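Local coordinates for GDSL-like protein (Collinsella aerofaciens ATCC 25986, PDB 7BXD), which probably hydrolyses ester bonds as an acyl-hydrolase of the GDSL-like branch of the SGNH hydrolase clan, at residues A[60-63]-A[64-67]; A[89-92]-A[93-96]. All blocks are in the same frame, centred on the assembly; numbering follows the deposited sequence.

Contact 1 of 2, residues A[60-63]-A[64-67]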
ATOM      1  N   ALA A  60       9.129 -15.165   7.718  1.00 19.59           N
ATOM      2  CA  ALA A  60       9.786 -15.694   8.908  1.00 20.96           C
ATOM      3  C   ALA A  60       9.230 -15.060  10.166  1.00 20.47           C
ATOM      4  O   ALA A  60       9.107 -15.730  11.196  1.00 22.23           O
ATOM      5  CB  ALA A  60      11.294 -15.473   8.818  1.00 22.60           C
ATOM      6  N   LEU A  61       8.863 -13.776  10.101  1.00 20.56           N
ATOM      7  CA  LEU A  61       8.321 -13.103  11.279  1.00 19.96           C
ATOM      8  C   LEU A  61       6.982 -13.685  11.687  1.00 20.75           C
ATOM      9  O   LEU A  61       6.578 -13.560  12.853  1.00 23.55           O
ATOM     10  CB  LEU A  61       8.195 -11.593  11.036  1.00 20.28           C
ATOM     11  CG  LEU A  61       9.510 -10.824  10.915  1.00 22.42           C
ATOM     12  CD1 LEU A  61       9.262  -9.406  10.410  1.00 23.25           C
ATOM     13  CD2 LEU A  61      10.285 -10.827  12.244  1.00 24.61           C
ATOM     14  N   LEU A  62       6.263 -14.274  10.738  1.00 19.73           N
ATOM     15  CA  LEU A  62       4.968 -14.883  10.983  1.00 20.41           C
ATOM     16  C   LEU A  62       5.068 -16.395  11.165  1.00 22.13           C
ATOM     17  O   LEU A  62       4.042 -17.071  11.168  1.00 24.27           O
ATOM     18  CB  LEU A  62       4.001 -14.530   9.847  1.00 20.36           C
ATOM     19  CG  LEU A  62       3.652 -13.041   9.733  1.00 20.42           C
ATOM     20  CD1 LEU A  62       2.802 -12.847   8.500  1.00 20.71           C
ATOM     21  CD2 LEU A  62       2.962 -12.530  10.992  1.00 20.77           C
ATOM     22  N   GLY A  63       6.270 -16.936  11.356  1.00 22.62           N
ATOM     23  CA  GLY A  63       6.396 -18.354  11.648  1.00 24.58           C
ATOM     24  C   GLY A  63       6.377 -19.263  10.442  1.00 25.57           C
ATOM     25  O   GLY A  63       6.166 -20.477  10.588  1.00 27.55           O
ATOM     26  N   GLY A  64       6.612 -18.729   9.256  1.00 24.64           N
ATOM     27  CA  GLY A  64       6.756 -19.563   8.087  1.00 23.87           C
ATOM     28  C   GLY A  64       5.737 -19.349   6.985  1.00 23.37           C
ATOM     29  O   GLY A  64       5.643 -20.170   6.073  1.00 25.11           O
ATOM     30  N   ALA A  65       4.984 -18.247   7.025  1.00 22.17           N
ATOM     31  CA  ALA A  65       4.084 -17.919   5.923  1.00 21.19           C
ATOM     32  C   ALA A  65       4.864 -17.780   4.616  1.00 20.29           C
ATOM     33  O   ALA A  65       6.034 -17.378   4.596  1.00 21.09           O
ATOM     34  CB  ALA A  65       3.377 -16.598   6.211  1.00 21.74           C
ATOM     35  N   VAL A  66       4.198 -18.106   3.510  1.00 20.37           N
ATOM     36  CA  VAL A  66       4.759 -17.914   2.181  1.00 20.86           C
ATOM     37  C   VAL A  66       4.256 -16.570   1.687  1.00 19.55           C
ATOM     38  O   VAL A  66       3.046 -16.331   1.664  1.00 21.56           O
ATOM     39  CB  VAL A  66       4.339 -19.049   1.240  1.00 22.61           C
ATOM     40  CG1 VAL A  66       4.790 -18.763  -0.199  1.00 24.38           C
ATOM     41  CG2 VAL A  66       4.911 -20.361   1.734  1.00 24.53           C
ATOM     42  N   VAL A  67       5.161 -15.677   1.319  1.00 18.24           N
ATOM     43  CA  VAL A  67       4.792 -14.303   1.004  1.00 17.70           C
ATOM     44  C   VAL A  67       5.107 -14.038  -0.460  1.00 18.11           C
ATOM     45  O   VAL A  67       6.232 -14.294  -0.912  1.00 20.73           O
ATOM     46  CB  VAL A  67       5.492 -13.302   1.938  1.00 18.51           C
ATOM     47  CG1 VAL A  67       5.026 -11.880   1.616  1.00 18.97           C
ATOM     48  CG2 VAL A  67       5.180 -13.629   3.401  1.00 19.14           C
TER
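The backbone continues from L62 and G63 into G64 and A65, bending away from the end of helix 55-61 to enter strand 66-71. L62 is the first residue to leave helical angles, and G63 then swings to a positive phi of 83°. That turn folds G63 N back onto A60 O in a hydrogen bond of 3.1 Å, while G64 N goes to the carbonyl of the residue just before A60 rather than to A60 O, from which it lies 4.4 Å away. G64 also has a positive phi, 118°. At both positions a beta carbon would be jammed against the carbonyl oxygen of the preceding residue, which accounts for two glycines in a row.

Across the bend the side-chain contact is small and apolar. L62 CB meets the methyl of A65 at 4.2 Å, with CD1 of the leucine only slightly farther off. The leucine CG lies anti to its own carbonyl carbon (chi1 -65°), and its isopropyl end continues into the interior, against I31 of strand 30-35 and T238 of helix 223-240. A65 also rests on I31, which both residues therefore share, and both are buried although the glycines between them are exposed. Beyond A65 the chain becomes extended, and V66 pairs through its backbone with S29 and I31. This is a Schellman motif with G63 as the C-prime residue, here closing the helix of a beta-alpha-beta unit between parallel strands 30-35 and 66-71.

Contact 2 of 2, residues A[89-92]-A[93-96]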
ATOM      1  N   GLU A  89      -6.215  -2.190 -12.789  1.00 15.80           N
ATOM      2  CA  GLU A  89      -5.853  -2.863 -14.030  1.00 16.73           C
ATOM      3  C   GLU A  89      -5.036  -4.129 -13.790  1.00 16.32           C
ATOM      4  O   GLU A  89      -5.118  -5.083 -14.583  1.00 17.06           O
ATOM      5  CB  GLU A  89      -5.119  -1.897 -14.948  1.00 18.27           C
ATOM      6  CG  GLU A  89      -6.025  -0.857 -15.591  1.00 19.71           C
ATOM      7  CD  GLU A  89      -5.293   0.399 -16.040  1.00 20.64           C
ATOM      8  OE1 GLU A  89      -4.596   1.036 -15.214  1.00 20.18           O
ATOM      9  OE2 GLU A  89      -5.455   0.797 -17.233  1.00 22.84           O
ATOM     10  N   ARG A  90      -4.208  -4.145 -12.728  1.00 15.75           N
ATOM     11  CA  ARG A  90      -3.318  -5.273 -12.461  1.00 15.69           C
ATOM     12  C   ARG A  90      -4.013  -6.428 -11.748  1.00 15.41           C
ATOM     13  O   ARG A  90      -3.462  -7.538 -11.722  1.00 15.91           O
ATOM     14  CB  ARG A  90      -2.120  -4.833 -11.601  1.00 16.12           C
ATOM     15  CG  ARG A  90      -1.119  -3.955 -12.373  1.00 17.59           C
ATOM     16  CD  ARG A  90       0.199  -3.901 -11.599  1.00 20.59           C
ATOM     17  NE  ARG A  90      -0.010  -3.060 -10.435  1.00 20.06           N
ATOM     18  CZ  ARG A  90       0.342  -3.301  -9.154  1.00 17.68           C
ATOM     19  NH1 ARG A  90       0.930  -4.428  -8.736  1.00 18.21           N
ATOM     20  NH2 ARG A  90       0.088  -2.351  -8.281  1.00 16.50           N
ATOM     21  N   LEU A  91      -5.169  -6.191 -11.107  1.00 15.18           N
ATOM     22  CA  LEU A  91      -5.689  -7.184 -10.161  1.00 14.86           C
ATOM     23  C   LEU A  91      -5.900  -8.559 -10.815  1.00 14.80           C
ATOM     24  O   LEU A  91      -5.576  -9.602 -10.226  1.00 15.51           O
ATOM     25  CB  LEU A  91      -6.979  -6.663  -9.526  1.00 15.55           C
ATOM     26  CG  LEU A  91      -7.726  -7.648  -8.632  1.00 15.61           C
ATOM     27  CD1 LEU A  91      -6.877  -8.104  -7.467  1.00 15.86           C
ATOM     28  CD2 LEU A  91      -9.005  -6.980  -8.146  1.00 16.71           C
ATOM     29  N   ASP A  92      -6.492  -8.593 -12.015  1.00 15.62           N
ATOM     30  CA  ASP A  92      -6.853  -9.890 -12.566  1.00 16.65           C
ATOM     31  C   ASP A  92      -5.635 -10.752 -12.850  1.00 16.75           C
ATOM     32  O   ASP A  92      -5.767 -11.988 -12.946  1.00 17.95           O
ATOM     33  CB  ASP A  92      -7.646  -9.743 -13.872  1.00 19.55           C
ATOM     34  CG  ASP A  92      -8.414 -11.013 -14.259  1.00 23.67           C
ATOM     35  OD1 ASP A  92      -9.293 -11.443 -13.471  1.00 25.39           O
ATOM     36  OD2 ASP A  92      -8.170 -11.562 -15.355  1.00 25.93           O
ATOM     37  N   GLY A  93      -4.452 -10.136 -12.985  1.00 16.41           N
ATOM     38  CA  GLY A  93      -3.217 -10.842 -13.269  1.00 15.81           C
ATOM     39  C   GLY A  93      -2.407 -11.282 -12.071  1.00 15.38           C
ATOM     40  O   GLY A  93      -1.325 -11.861 -12.260  1.00 16.25           O
ATOM     41  N   ILE A  94      -2.854 -11.006 -10.832  1.00 15.13           N
ATOM     42  CA  ILE A  94      -2.122 -11.460  -9.640  1.00 14.91           C
ATOM     43  C   ILE A  94      -2.725 -12.773  -9.161  1.00 15.16           C
ATOM     44  O   ILE A  94      -3.813 -13.188  -9.559  1.00 16.44           O
ATOM     45  CB  ILE A  94      -2.065 -10.400  -8.519  1.00 15.28           C
ATOM     46  CG1 ILE A  94      -3.381 -10.321  -7.726  1.00 15.73           C
ATOM     47  CG2 ILE A  94      -1.655  -9.024  -9.083  1.00 15.62           C
ATOM     48  CD1 ILE A  94      -3.343  -9.303  -6.567  1.00 16.39           C
ATOM     49  N   ASP A  95      -1.986 -13.479  -8.308  1.00 15.59           N
ATOM     50  CA  ASP A  95      -2.438 -14.765  -7.784  1.00 15.76           C
ATOM     51  C   ASP A  95      -3.823 -14.630  -7.151  1.00 15.58           C
ATOM     52  O   ASP A  95      -4.050 -13.728  -6.327  1.00 17.68           O
ATOM     53  CB  ASP A  95      -1.427 -15.214  -6.719  1.00 17.34           C
ATOM     54  CG  ASP A  95      -1.764 -16.546  -6.097  1.00 18.89           C
ATOM     55  OD1 ASP A  95      -2.532 -17.352  -6.688  1.00 17.97           O
ATOM     56  OD2 ASP A  95      -1.219 -16.809  -4.988  1.00 21.32           O
ATOM     57  N   ASP A  96      -4.763 -15.497  -7.555  1.00 15.89           N
ATOM     58  CA  ASP A  96      -6.100 -15.499  -6.956  1.00 16.49           C
ATOM     59  C   ASP A  96      -6.288 -16.548  -5.868  1.00 16.42           C
ATOM     60  O   ASP A  96      -7.377 -16.632  -5.280  1.00 17.20           O
ATOM     61  CB  ASP A  96      -7.200 -15.632  -8.025  1.00 17.94           C
ATOM     62  CG  ASP A  96      -7.242 -17.012  -8.686  1.00 19.21           C
ATOM     63  OD1 ASP A  96      -6.605 -17.967  -8.182  1.00 20.42           O
ATOM     64  OD2 ASP A  96      -7.958 -17.134  -9.706  1.00 20.37           O
TER
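Two overlapping type I beta turns, R90 to G93 and L91 to I94, follow on from helix 87-90 and lead toward strand 100-104. In the first, G93 N donates to R90 O at 3.1 Å, a bent bond with 142° at the hydrogen. The bond of the second turn, I94 N to L91 O, is nearly straight at 170° and also 3.1 Å long. Each donor stands well above the plane of the carbonyl it uses, not on a lone pair.

The side chain of I94 folds back over these same carbonyls. Its CG1 sits between its own N and carbonyl carbon (chi1 78°), which brings it to 3.4 Å from L91 O, while the other branch, CG2, lies 3.5 Å from R90 O. At the far end, I94 CD1 touches L91 CD1 at 3.8 Å, the two side chains meeting at a slant. This apolar pair faces the parallel sheet of the alpha/beta fold: both residues lean on F34 of strand 30-35, I94 also reaches C32 and F70, and L91 is backed by I138 and T137 of helix 127-141. R90 sends its guanidinium elsewhere, to S75 OG and to the carbonyls of G35, F70 and D85. D92 is exposed, and past the turn R141 NH2 takes up the carbonyl of I94.

From the N terminus, the chain runs through strand 30-35 and helix 55-61 to contact 1, which turns it into strand 66-71, one edge of the sheet within this chain. It passes to helix 87-90, where contact 2 starts the loop toward strand 100-104. Each contact joins contiguous segments and so closes only a tight turn after a helix. They lie in series, neither enclosing nor crossing the other, with centres about 22 Å apart. Strand 66-71 begins in contact 1 and supplies F70 to contact 2. Strand 30-35, between 66-71 and 100-104, serves both: I31 receives residues of 60-67, C32 and F34 those of 89-96. Helix 223-240 packs on contact 1, helix 127-141 on contact 2.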